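Local coordinates for lysosome-associated membrane glycoprotein 2 (PDB 5GV3) that serves, through a protein whose first lumenal domain this is, lysosome biogenesis, autophagy and lysosomal pH regulation by directly inhibiting the proton channel TMEM175, at residues 19-25 with 135-141; 24-29 with 97-103; 86-92 with 105-111. All blocks are in the same frame, centred on the assembly; numbering follows the deposited sequence.

Contact 1: 19-25 with 135-141; sequences EMNFTIT and PVVQKYW. With ZN (zinc ion), chain E; NAG (2-acetamido-2-deoxy-beta-D-glucopyranose), chain M; NAG (2-acetamido-2-deoxy-beta-D-glucopyranose), chain P.
Residues 19-25 and 136-141 run antiparallel, 171° between their directions, with hydrogen-bonded pairs at Glu19-Trp141, Asn21-Lys139 and Thr23-Val137; Thr25 N to Pro135 O adds a further bond. On the glycan-bearing face, the Trp141 indole lies between protein and sugar. Glu19 CB sits over one side of it, 3.7 Å from the centroid of the five-membered ring of Trp141, a CH-pi contact. Over the opposite side lies O6 of the N-acetylglucosamine joined to Asn21 ND2. Trp141 CG is wedged between its own backbone N and carbonyl carbon (chi1 73°), which turns the indole back across the neighbouring strand. Farther out, the Glu19 carboxylate grips zinc with both oxygens, OE1 and OE2 each 2.0 Å from the metal. The pairing joins strands 11-28 and 136-146 of one of the two sheets of the LAMP beta-prism. The opposite face of the pairing carries Met20, Phe22, Ile24, Val136, Gln138 and Tyr140; Phe22, Ile24 and Tyr140 touch strand 81-91 of the second sheet. There Gln138 CG reaches the edge of the Phe22 ring, 3.7 Å from Phe22 CD1. Tyr140 OH donates to Gln138 OE1 at 2.5 Å, from well above the amide plane, and is also hydrogen-bonded to Trp70 NE1.

Contact 2: 24-29 with 97-103; sequences ITYETT and VFPGAVA. With NAG (2-acetamido-2-deoxy-beta-D-glucopyranose), chain P.
The end of strand 11-28, at residues 24-28, meets the irregular segment 97-103, whose type II turn from Phe98 to Ala101 brings Val102 N to Glu27 O at 2.9 Å, a bond bent only slightly (165° at the hydrogen). A water also donates to Glu27 O and accepts from Ala103 N, so this carbonyl holds the loop directly and through solvent. Tyr26 makes the largest single contribution. Its CG lies between the backbone N and the carbonyl carbon (chi1 61°), and the ring reaches across to the turn. The edge of Phe98 points at one face of Tyr26 in a T-shaped pair, with ring centroids 5.2 Å apart and planes at 85°; Phe98 CB lies over the same ring. At the far end Tyr26 OH donates to Pro99 O over 3.0 Å, approaching from above the carbonyl plane. The contact thus fastens the loop linking strands 81-91 and 106-117 of one sheet to a strand of the other sheet of this LAMP-family beta-prism domain. Phe98 also reaches Ile24: its CZ lies 3.8 Å from Ile24 CD1, which touches the phenyl edge. Ala101 CB packs against Tyr26 CD2 at 3.6 Å, while Val102 CG2 lies 3.5 Å from Thr28 C on the more exposed side. On the glycan side, Glu27 extends fully, bringing OE1 within 3.6 Å of C4 of the N-acetylglucosamine.

Contact 3: 86-92 with 105-111; sequences IVLSYNT and GVHTVKN. With NAG (2-acetamido-2-deoxy-beta-D-glucopyranose), chain N.
Tyr90 and His107 form a hydrogen-bonded pair near one end of an antiparallel beta hairpin, in which residues 86-91 and 106-110 belong to the last two strands of the four-stranded sheet. Backbone bonds run in both directions here, the shorter from His107 N to Tyr90 O at 2.7 Å. The inward face, with Leu88, Tyr90 and Val109, packs against Val136 of the opposite sheet. On this side His107 CB lies over one face of the Tyr90 ring, 4.0 Å from its centroid, a CH-pi contact; the imidazole leans at 55° to the phenol, while Val109 CG2 comes to the ring's edge, 4.1 Å from Tyr90 CE1. The tyrosine's first torsion (chi1 60°) swings the ring over the partner strand, where it covers the base of the histidine.

The outward face is more open and its polar contact feeble. Ser89 OG and Thr108 OG1 share one weak hydrogen bond at 3.5 Å, and Val106 and Thr108 are solvent-exposed. Lys110 lies beside Val87 through its CG, but its amine leads away. Even so, one methyl pair is tight here, Val87 CG1 to Thr108 CG2 at 3.5 Å. Asn91, also on this face, carries an N-linked N-acetylglucosamine, and its OD1 is held by Ser93 N. The acetyl methyl C8 of that sugar rests 3.6 Å from Val106 CG2.

Overall arrangement
The three contacts show how a LAMP beta-prism domain is built from pairings within sheets and packing between them. Contact 1 lies in one sheet and contact 3 in the other, their centres about 12 Å apart; their inner faces meet at Val136 CG2 and Val109 CG2, 3.6 Å apart, and beside them Pro135 CG is 3.5 Å from Tyr90 OH. Contact 2, about 16 Å from contact 1 and 14 Å from contact 3 between centres, bridges the two at one end. It shares Ile24 and Thr25 with contact 1, and Ala103 O, 2.6 Å from Thr92 OG1, ties its loop to contact 3. Glycans border all three, one of them touching both contact 1 and contact 2, while zinc is bound by contact 1.

Contact 1: 19-25 with 135-141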
loop_
_atom_site.group_PDB
_atom_site.type_symbol
_atom_site.label_atom_id
_atom_site.label_comp_id
_atom_site.label_asym_id
_atom_site.label_seq_id
_atom_site.Cartn_x
_atom_site.Cartn_y
_atom_site.Cartn_z
ATOM N N GLU A 19 -6.959 0.742 -4.602
ATOM C CA GLU A 19 -6.224 0.490 -5.838
ATOM C C GLU A 19 -4.882 1.228 -5.802
ATOM O O GLU A 19 -4.788 2.332 -5.282
ATOM C CB GLU A 19 -7.050 0.917 -7.057
ATOM C CG GLU A 19 -8.375 0.137 -7.216
ATOM C CD GLU A 19 -8.977 0.212 -8.622
ATOM O OE1 GLU A 19 -8.208 0.147 -9.603
ATOM O OE2 GLU A 19 -10.221 0.317 -8.754
ATOM N N MET A 20 -3.837 0.620 -6.344
ATOM C CA MET A 20 -2.534 1.297 -6.399
ATOM C C MET A 20 -1.717 0.947 -7.626
ATOM O O MET A 20 -1.848 -0.143 -8.176
ATOM C CB MET A 20 -1.735 0.983 -5.125
ATOM C CG MET A 20 -1.544 -0.514 -4.847
ATOM S SD MET A 20 -0.373 -0.939 -3.516
ATOM C CE MET A 20 -0.890 0.120 -2.240
ATOM N N ASN A 21 -0.915 1.899 -8.086
ATOM C CA ASN A 21 0.066 1.599 -9.115
ATOM C C ASN A 21 1.351 2.386 -8.827
ATOM O O ASN A 21 1.354 3.340 -8.026
ATOM C CB ASN A 21 -0.498 1.775 -10.556
ATOM C CG ASN A 21 -0.831 3.205 -10.953
ATOM O OD1 ASN A 21 -0.347 4.180 -10.382
ATOM N ND2 ASN A 21 -1.674 3.316 -11.995
ATOM N N PHE A 22 2.450 1.920 -9.414
ATOM C CA PHE A 22 3.776 2.467 -9.145
ATOM C C PHE A 22 4.526 2.763 -10.424
ATOM O O PHE A 22 4.742 1.883 -11.252
ATOM C CB PHE A 22 4.591 1.481 -8.307
ATOM C CG PHE A 22 3.943 1.125 -7.002
ATOM C CD1 PHE A 22 3.870 2.047 -5.976
ATOM C CD2 PHE A 22 3.377 -0.122 -6.816
ATOM C CE1 PHE A 22 3.259 1.722 -4.780
ATOM C CE2 PHE A 22 2.761 -0.454 -5.624
ATOM C CZ PHE A 22 2.700 0.465 -4.605
ATOM N N THR A 23 4.912 4.019 -10.592
ATOM C CA THR A 23 5.685 4.412 -11.752
ATOM C C THR A 23 7.158 4.441 -11.360
ATOM O O THR A 23 7.578 5.277 -10.562
ATOM C CB THR A 23 5.227 5.772 -12.289
ATOM O OG1 THR A 23 3.819 5.729 -12.537
ATOM C CG2 THR A 23 5.933 6.104 -13.588
ATOM N N ILE A 24 7.926 3.494 -11.892
ATOM C CA ILE A 24 9.321 3.325 -11.494
ATOM C C ILE A 24 10.299 3.654 -12.622
ATOM O O ILE A 24 10.170 3.150 -13.742
ATOM C CB ILE A 24 9.601 1.886 -11.017
ATOM C CG1 ILE A 24 8.652 1.515 -9.874
ATOM C CG2 ILE A 24 11.076 1.735 -10.584
ATOM C CD1 ILE A 24 8.758 0.075 -9.437
ATOM N N THR A 25 11.263 4.518 -12.321
ATOM C CA THR A 25 12.350 4.805 -13.249
ATOM C C THR A 25 13.593 4.053 -12.798
ATOM O O THR A 25 14.011 4.176 -11.653
ATOM C CB THR A 25 12.661 6.313 -13.330
ATOM O OG1 THR A 25 11.475 7.035 -13.678
ATOM C CG2 THR A 25 13.741 6.581 -14.388
ATOM N N PRO A 135 13.155 7.534 -7.169
ATOM C CA PRO A 135 12.686 7.355 -8.549
ATOM C C PRO A 135 11.322 6.689 -8.678
ATOM O O PRO A 135 11.049 6.095 -9.718
ATOM C CB PRO A 135 13.753 6.443 -9.144
ATOM C CG PRO A 135 14.114 5.551 -7.999
ATOM C CD PRO A 135 13.987 6.395 -6.741
ATOM N N VAL A 136 10.476 6.788 -7.659
ATOM C CA VAL A 136 9.187 6.104 -7.711
ATOM C C VAL A 136 8.015 7.056 -7.485
ATOM O O VAL A 136 7.994 7.815 -6.520
ATOM C CB VAL A 136 9.113 4.979 -6.659
ATOM C CG1 VAL A 136 7.768 4.292 -6.723
ATOM C CG2 VAL A 136 10.240 3.963 -6.871
ATOM N N VAL A 137 7.047 7.032 -8.395
ATOM C CA VAL A 137 5.793 7.740 -8.168
ATOM C C VAL A 137 4.716 6.746 -7.726
ATOM O O VAL A 137 4.360 5.834 -8.478
ATOM C CB VAL A 137 5.348 8.498 -9.427
ATOM C CG1 VAL A 137 3.949 9.083 -9.244
ATOM C CG2 VAL A 137 6.348 9.592 -9.760
ATOM N N GLN A 138 4.215 6.917 -6.504
ATOM C CA GLN A 138 3.186 6.042 -5.957
ATOM C C GLN A 138 1.808 6.687 -6.058
ATOM O O GLN A 138 1.627 7.848 -5.698
ATOM C CB GLN A 138 3.500 5.697 -4.499
ATOM C CG GLN A 138 4.910 5.158 -4.301
ATOM C CD GLN A 138 5.245 4.872 -2.855
ATOM O OE1 GLN A 138 4.408 5.034 -1.968
ATOM N NE2 GLN A 138 6.481 4.446 -2.609
ATOM N N LYS A 139 0.842 5.939 -6.580
ATOM C CA LYS A 139 -0.534 6.423 -6.650
ATOM C C LYS A 139 -1.487 5.460 -5.944
ATOM O O LYS A 139 -1.432 4.249 -6.155
ATOM C CB LYS A 139 -0.962 6.635 -8.104
ATOM C CG LYS A 139 -0.275 7.820 -8.789
ATOM C CD LYS A 139 -0.803 8.011 -10.204
ATOM C CE LYS A 139 -0.173 9.215 -10.892
ATOM N NZ LYS A 139 -0.540 10.475 -10.193
ATOM N N TYR A 140 -2.343 6.015 -5.092
ATOM C CA TYR A 140 -3.328 5.246 -4.327
ATOM C C TYR A 140 -4.713 5.859 -4.519
ATOM O O TYR A 140 -4.844 7.082 -4.520
ATOM C CB TYR A 140 -2.982 5.234 -2.833
ATOM C CG TYR A 140 -1.558 4.835 -2.513
ATOM C CD1 TYR A 140 -1.215 3.508 -2.348
ATOM C CD2 TYR A 140 -0.553 5.789 -2.382
ATOM C CE1 TYR A 140 0.085 3.135 -2.056
ATOM C CE2 TYR A 140 0.761 5.417 -2.085
ATOM C CZ TYR A 140 1.064 4.080 -1.924
ATOM O OH TYR A 140 2.341 3.659 -1.636
ATOM N N TRP A 141 -5.736 5.021 -4.696
ATOM C CA TRP A 141 -7.109 5.520 -4.806
ATOM C C TRP A 141 -8.175 4.453 -4.519
ATOM O O TRP A 141 -7.853 3.293 -4.273
ATOM C CB TRP A 141 -7.338 6.128 -6.192
ATOM C CG TRP A 141 -7.447 5.131 -7.341
ATOM C CD1 TRP A 141 -8.598 4.658 -7.917
ATOM C CD2 TRP A 141 -6.360 4.517 -8.056
ATOM N NE1 TRP A 141 -8.294 3.782 -8.938
ATOM C CE2 TRP A 141 -6.931 3.681 -9.041
ATOM C CE3 TRP A 141 -4.965 4.591 -7.950
ATOM C CZ2 TRP A 141 -6.143 2.921 -9.914
ATOM C CZ3 TRP A 141 -4.190 3.837 -8.813
ATOM C CH2 TRP A 141 -4.781 3.012 -9.787
HETATM ZN ZN ZN E . -9.840 0.423 -10.718
HETATM C C1 NAG M . -2.164 4.537 -12.601
HETATM C C2 NAG M . -2.778 4.295 -13.987
HETATM C C3 NAG M . -3.256 5.613 -14.588
HETATM C C4 NAG M . -4.177 6.338 -13.614
HETATM C C5 NAG M . -3.506 6.487 -12.252
HETATM C C6 NAG M . -4.424 7.078 -11.208
HETATM C C7 NAG M . -2.002 2.390 -15.334
HETATM C C8 NAG M . -0.928 1.868 -16.245
HETATM N N2 NAG M . -1.834 3.639 -14.879
HETATM O O3 NAG M . -3.942 5.365 -15.808
HETATM O O4 NAG M . -4.508 7.624 -14.129
HETATM O O5 NAG M . -3.118 5.195 -11.764
HETATM O O6 NAG M . -5.473 6.171 -10.904
HETATM O O7 NAG M . -2.977 1.712 -15.022
HETATM C C1 NAG P . 19.362 7.321 -14.846
HETATM C C2 NAG P . 19.400 6.819 -13.403
HETATM C C3 NAG P . 20.682 7.274 -12.705
HETATM C C4 NAG P . 21.909 6.906 -13.522
HETATM C C5 NAG P . 21.769 7.471 -14.929
HETATM C C6 NAG P . 22.924 7.108 -15.834
HETATM C C7 NAG P . 17.135 6.541 -12.490
HETATM C C8 NAG P . 16.045 7.177 -11.685
HETATM N N2 NAG P . 18.238 7.278 -12.663
HETATM O O3 NAG P . 20.750 6.649 -11.429
HETATM O O4 NAG P . 23.075 7.446 -12.910
HETATM O O5 NAG P . 20.580 6.940 -15.534
HETATM O O6 NAG P . 22.543 7.240 -17.195
HETATM O O7 NAG P . 17.021 5.416 -12.963
HETATM O O HOH W 1 2.226 5.632 -10.282
HETATM O O HOH W 2 9.422 7.117 -11.920
#

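Contact 2: 24-29 with 97-103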
loop_
_atom_site.group_PDB
_atom_site.type_symbol
_atom_site.label_atom_id
_atom_site.label_comp_id
_atom_site.label_asym_id
_atom_site.label_seq_id
_atom_site.Cartn_x
_atom_site.Cartn_y
_atom_site.Cartn_z
ATOM N N ILE A 24 7.926 3.494 -11.892
ATOM C CA ILE A 24 9.321 3.325 -11.494
ATOM C C ILE A 24 10.299 3.654 -12.622
ATOM O O ILE A 24 10.170 3.150 -13.742
ATOM C CB ILE A 24 9.601 1.886 -11.017
ATOM C CG1 ILE A 24 8.652 1.515 -9.874
ATOM C CG2 ILE A 24 11.076 1.735 -10.584
ATOM C CD1 ILE A 24 8.758 0.075 -9.437
ATOM N N THR A 25 11.263 4.518 -12.321
ATOM C CA THR A 25 12.350 4.805 -13.249
ATOM C C THR A 25 13.593 4.053 -12.798
ATOM O O THR A 25 14.011 4.176 -11.653
ATOM C CB THR A 25 12.661 6.313 -13.330
ATOM O OG1 THR A 25 11.475 7.035 -13.678
ATOM C CG2 THR A 25 13.741 6.581 -14.388
ATOM N N TYR A 26 14.179 3.270 -13.697
ATOM C CA TYR A 26 15.402 2.543 -13.374
ATOM C C TYR A 26 16.459 2.732 -14.458
ATOM O O TYR A 26 16.134 3.024 -15.607
ATOM C CB TYR A 26 15.100 1.061 -13.170
ATOM C CG TYR A 26 14.512 0.368 -14.376
ATOM C CD1 TYR A 26 13.157 0.465 -14.666
ATOM C CD2 TYR A 26 15.301 -0.422 -15.197
ATOM C CE1 TYR A 26 12.611 -0.176 -15.765
ATOM C CE2 TYR A 26 14.761 -1.074 -16.292
ATOM C CZ TYR A 26 13.417 -0.947 -16.570
ATOM O OH TYR A 26 12.879 -1.594 -17.663
ATOM N N GLU A 27 17.723 2.540 -14.095
ATOM C CA GLU A 27 18.807 2.741 -15.047
ATOM C C GLU A 27 18.926 1.572 -16.017
ATOM O O GLU A 27 18.872 0.402 -15.631
ATOM C CB GLU A 27 20.146 2.942 -14.319
ATOM C CG GLU A 27 21.324 3.145 -15.270
ATOM C CD GLU A 27 22.649 3.361 -14.557
ATOM O OE1 GLU A 27 22.675 3.355 -13.310
ATOM O OE2 GLU A 27 23.667 3.551 -15.256
ATOM N N THR A 28 19.035 1.924 -17.291
ATOM C CA THR A 28 19.204 0.986 -18.398
ATOM C C THR A 28 20.560 1.188 -19.098
ATOM O O THR A 28 21.293 2.123 -18.776
ATOM C CB THR A 28 18.042 1.100 -19.388
ATOM O OG1 THR A 28 17.814 2.483 -19.687
ATOM C CG2 THR A 28 16.780 0.562 -18.748
ATOM N N THR A 29 20.894 0.297 -20.031
ATOM C CA THR A 29 22.221 0.264 -20.661
ATOM C C THR A 29 22.618 1.515 -21.474
ATOM O O THR A 29 21.765 2.248 -21.987
ATOM C CB THR A 29 22.350 -0.957 -21.592
ATOM O OG1 THR A 29 23.710 -1.092 -22.022
ATOM C CG2 THR A 29 21.434 -0.818 -22.803
ATOM N N VAL A 97 9.493 -7.447 -15.720
ATOM C CA VAL A 97 8.931 -6.104 -15.601
ATOM C C VAL A 97 10.021 -5.035 -15.733
ATOM O O VAL A 97 9.735 -3.896 -16.105
ATOM C CB VAL A 97 8.148 -5.941 -14.274
ATOM C CG1 VAL A 97 9.023 -6.245 -13.116
ATOM C CG2 VAL A 97 7.534 -4.543 -14.149
ATOM N N PHE A 98 11.271 -5.394 -15.430
ATOM C CA PHE A 98 12.378 -4.447 -15.589
ATOM C C PHE A 98 13.416 -4.925 -16.618
ATOM O O PHE A 98 14.559 -5.242 -16.259
ATOM C CB PHE A 98 13.074 -4.202 -14.243
ATOM C CG PHE A 98 12.148 -3.732 -13.149
ATOM C CD1 PHE A 98 11.664 -2.437 -13.141
ATOM C CD2 PHE A 98 11.784 -4.581 -12.121
ATOM C CE1 PHE A 98 10.818 -2.004 -12.137
ATOM C CE2 PHE A 98 10.937 -4.152 -11.108
ATOM C CZ PHE A 98 10.454 -2.861 -11.121
ATOM N N PRO A 99 13.033 -4.960 -17.905
ATOM C CA PRO A 99 13.976 -5.422 -18.931
ATOM C C PRO A 99 15.067 -4.392 -19.218
ATOM O O PRO A 99 14.762 -3.211 -19.400
ATOM C CB PRO A 99 13.085 -5.626 -20.158
ATOM C CG PRO A 99 11.992 -4.626 -19.983
ATOM C CD PRO A 99 11.746 -4.544 -18.493
ATOM N N GLY A 100 16.318 -4.835 -19.272
ATOM C CA GLY A 100 17.413 -3.946 -19.615
ATOM C C GLY A 100 17.983 -3.196 -18.428
ATOM O O GLY A 100 18.729 -2.232 -18.599
ATOM N N ALA A 101 17.601 -3.611 -17.223
ATOM C CA ALA A 101 18.086 -2.962 -16.010
ATOM C C ALA A 101 19.576 -3.202 -15.792
ATOM O O ALA A 101 20.072 -4.315 -15.941
ATOM C CB ALA A 101 17.300 -3.442 -14.799
ATOM N N VAL A 102 20.277 -2.150 -15.392
ATOM C CA VAL A 102 21.695 -2.252 -15.073
ATOM C C VAL A 102 21.882 -2.726 -13.633
ATOM O O VAL A 102 22.690 -3.615 -13.358
ATOM C CB VAL A 102 22.400 -0.914 -15.312
ATOM C CG1 VAL A 102 23.793 -0.931 -14.706
ATOM C CG2 VAL A 102 22.461 -0.640 -16.812
ATOM N N ALA A 103 21.132 -2.128 -12.713
ATOM C CA ALA A 103 21.253 -2.464 -11.299
ATOM C C ALA A 103 20.570 -3.804 -11.045
ATOM O O ALA A 103 19.551 -4.124 -11.653
ATOM C CB ALA A 103 20.652 -1.376 -10.421
HETATM C C1 NAG P . 19.362 7.321 -14.846
HETATM C C2 NAG P . 19.400 6.819 -13.403
HETATM C C3 NAG P . 20.682 7.274 -12.705
HETATM C C4 NAG P . 21.909 6.906 -13.522
HETATM C C5 NAG P . 21.769 7.471 -14.929
HETATM C C6 NAG P . 22.924 7.108 -15.834
HETATM C C7 NAG P . 17.135 6.541 -12.490
HETATM C C8 NAG P . 16.045 7.177 -11.685
HETATM N N2 NAG P . 18.238 7.278 -12.663
HETATM O O3 NAG P . 20.750 6.649 -11.429
HETATM O O4 NAG P . 23.075 7.446 -12.910
HETATM O O5 NAG P . 20.580 6.940 -15.534
HETATM O O6 NAG P . 22.543 7.240 -17.195
HETATM O O7 NAG P . 17.021 5.416 -12.963
HETATM O O HOH W 3 18.853 -0.601 -12.968
#

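Contact 3: 86-92 with 105-111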
loop_
_atom_site.group_PDB
_atom_site.type_symbol
_atom_site.label_atom_id
_atom_site.label_comp_id
_atom_site.label_asym_id
_atom_site.label_seq_id
_atom_site.Cartn_x
_atom_site.Cartn_y
_atom_site.Cartn_z
ATOM N N ILE A 86 4.896 3.194 5.028
ATOM C CA ILE A 86 4.567 2.633 3.737
ATOM C C ILE A 86 5.875 2.384 2.999
ATOM O O ILE A 86 6.684 3.293 2.826
ATOM C CB ILE A 86 3.662 3.557 2.913
ATOM C CG1 ILE A 86 2.359 3.830 3.663
ATOM C CG2 ILE A 86 3.375 2.942 1.547
ATOM C CD1 ILE A 86 1.476 4.860 2.995
ATOM N N VAL A 87 6.095 1.135 2.610
ATOM C CA VAL A 87 7.344 0.750 1.967
ATOM C C VAL A 87 7.095 -0.059 0.698
ATOM O O VAL A 87 6.301 -1.003 0.687
ATOM C CB VAL A 87 8.224 -0.079 2.916
ATOM C CG1 VAL A 87 9.435 -0.618 2.183
ATOM C CG2 VAL A 87 8.654 0.753 4.113
ATOM N N LEU A 88 7.787 0.319 -0.368
ATOM C CA LEU A 88 7.774 -0.428 -1.614
ATOM C C LEU A 88 9.154 -1.022 -1.869
ATOM O O LEU A 88 10.164 -0.327 -1.759
ATOM C CB LEU A 88 7.369 0.469 -2.783
ATOM C CG LEU A 88 7.374 -0.170 -4.171
ATOM C CD1 LEU A 88 6.170 -1.067 -4.328
ATOM C CD2 LEU A 88 7.391 0.897 -5.254
ATOM N N SER A 89 9.197 -2.311 -2.183
ATOM C CA SER A 89 10.446 -2.951 -2.582
ATOM C C SER A 89 10.298 -3.519 -3.976
ATOM O O SER A 89 9.322 -4.210 -4.277
ATOM C CB SER A 89 10.854 -4.052 -1.605
ATOM O OG SER A 89 11.002 -3.534 -0.298
ATOM N N TYR A 90 11.241 -3.193 -4.848
ATOM C CA TYR A 90 11.200 -3.726 -6.198
ATOM C C TYR A 90 12.542 -4.322 -6.604
ATOM O O TYR A 90 13.602 -3.862 -6.183
ATOM C CB TYR A 90 10.736 -2.669 -7.203
ATOM C CG TYR A 90 11.575 -1.419 -7.314
ATOM C CD1 TYR A 90 11.384 -0.353 -6.446
ATOM C CD2 TYR A 90 12.533 -1.292 -8.311
ATOM C CE1 TYR A 90 12.130 0.801 -6.560
ATOM C CE2 TYR A 90 13.293 -0.141 -8.430
ATOM C CZ TYR A 90 13.086 0.902 -7.556
ATOM O OH TYR A 90 13.839 2.047 -7.674
ATOM N N ASN A 91 12.460 -5.390 -7.390
ATOM C CA ASN A 91 13.600 -6.210 -7.749
ATOM C C ASN A 91 13.909 -6.060 -9.236
ATOM O O ASN A 91 13.175 -6.568 -10.079
ATOM C CB ASN A 91 13.281 -7.659 -7.385
ATOM C CG ASN A 91 14.399 -8.619 -7.702
ATOM O OD1 ASN A 91 15.370 -8.286 -8.381
ATOM N ND2 ASN A 91 14.256 -9.845 -7.209
ATOM N N THR A 92 15.006 -5.380 -9.556
ATOM C CA THR A 92 15.322 -5.080 -10.951
ATOM C C THR A 92 15.993 -6.248 -11.662
ATOM O O THR A 92 16.298 -6.165 -12.855
ATOM C CB THR A 92 16.221 -3.845 -11.074
ATOM O OG1 THR A 92 17.353 -3.982 -10.210
ATOM C CG2 THR A 92 15.440 -2.587 -10.716
ATOM N N GLY A 105 19.202 -6.661 -7.976
ATOM C CA GLY A 105 18.823 -6.781 -6.593
ATOM C C GLY A 105 17.632 -5.905 -6.274
ATOM O O GLY A 105 17.000 -5.320 -7.158
ATOM N N VAL A 106 17.343 -5.831 -4.984
ATOM C CA VAL A 106 16.187 -5.136 -4.463
ATOM C C VAL A 106 16.474 -3.677 -4.179
ATOM O O VAL A 106 17.531 -3.327 -3.671
ATOM C CB VAL A 106 15.688 -5.822 -3.179
ATOM C CG1 VAL A 106 14.505 -5.066 -2.573
ATOM C CG2 VAL A 106 15.305 -7.247 -3.494
ATOM N N HIS A 107 15.552 -2.815 -4.570
ATOM C CA HIS A 107 15.607 -1.444 -4.116
ATOM C C HIS A 107 14.378 -1.141 -3.276
ATOM O O HIS A 107 13.296 -1.671 -3.518
ATOM C CB HIS A 107 15.727 -0.463 -5.282
ATOM C CG HIS A 107 16.986 -0.620 -6.080
ATOM N ND1 HIS A 107 18.231 -0.360 -5.544
ATOM C CD2 HIS A 107 17.195 -0.924 -7.383
ATOM C CE1 HIS A 107 19.158 -0.559 -6.463
ATOM N NE2 HIS A 107 18.556 -0.885 -7.592
ATOM N N THR A 108 14.559 -0.289 -2.278
ATOM C CA THR A 108 13.498 0.005 -1.328
ATOM C C THR A 108 13.274 1.507 -1.243
ATOM O O THR A 108 14.217 2.286 -1.116
ATOM C CB THR A 108 13.838 -0.549 0.071
ATOM O OG1 THR A 108 14.073 -1.959 -0.017
ATOM C CG2 THR A 108 12.703 -0.299 1.041
ATOM N N VAL A 109 12.029 1.923 -1.393
ATOM C CA VAL A 109 11.696 3.329 -1.250
ATOM C C VAL A 109 10.784 3.477 -0.049
ATOM O O VAL A 109 9.841 2.707 0.127
ATOM C CB VAL A 109 11.037 3.897 -2.513
ATOM C CG1 VAL A 109 10.715 5.369 -2.332
ATOM C CG2 VAL A 109 11.960 3.695 -3.702
ATOM N N LYS A 110 11.092 4.451 0.795
ATOM C CA LYS A 110 10.312 4.665 2.001
ATOM C C LYS A 110 9.434 5.908 1.848
ATOM O O LYS A 110 9.841 6.911 1.256
ATOM C CB LYS A 110 11.248 4.775 3.205
ATOM C CG LYS A 110 10.664 4.262 4.509
ATOM C CD LYS A 110 11.763 4.120 5.554
ATOM C CE LYS A 110 12.717 2.983 5.183
ATOM N NZ LYS A 110 13.632 2.603 6.293
ATOM N N ASN A 111 8.230 5.835 2.398
ATOM C CA ASN A 111 7.287 6.941 2.350
ATOM C C ASN A 111 7.232 7.608 3.713
ATOM O O ASN A 111 6.986 6.945 4.717
ATOM C CB ASN A 111 5.901 6.430 1.930
ATOM C CG ASN A 111 4.938 7.544 1.573
ATOM O OD1 ASN A 111 4.897 8.581 2.232
ATOM N ND2 ASN A 111 4.140 7.325 0.530
HETATM C C1 NAG N . 15.236 -10.861 -7.469
HETATM C C2 NAG N . 15.321 -11.925 -6.393
HETATM C C3 NAG N . 16.407 -12.925 -6.758
HETATM C C4 NAG N . 16.133 -13.517 -8.135
HETATM C C5 NAG N . 15.885 -12.422 -9.179
HETATM C C6 NAG N . 15.341 -12.972 -10.478
HETATM C C7 NAG N . 14.620 -11.321 -4.123
HETATM C C8 NAG N . 15.035 -10.723 -2.813
HETATM N N2 NAG N . 15.560 -11.361 -5.075
HETATM O O3 NAG N . 16.453 -13.958 -5.780
HETATM O O4 NAG N . 17.249 -14.294 -8.551
HETATM O O5 NAG N . 14.916 -11.469 -8.713
HETATM O O6 NAG N . 13.921 -13.048 -10.444
HETATM O O7 NAG N . 13.484 -11.742 -4.315
HETATM O O HOH W 4 4.713 5.936 5.262
HETATM O O HOH W 5 7.024 3.911 0.227
#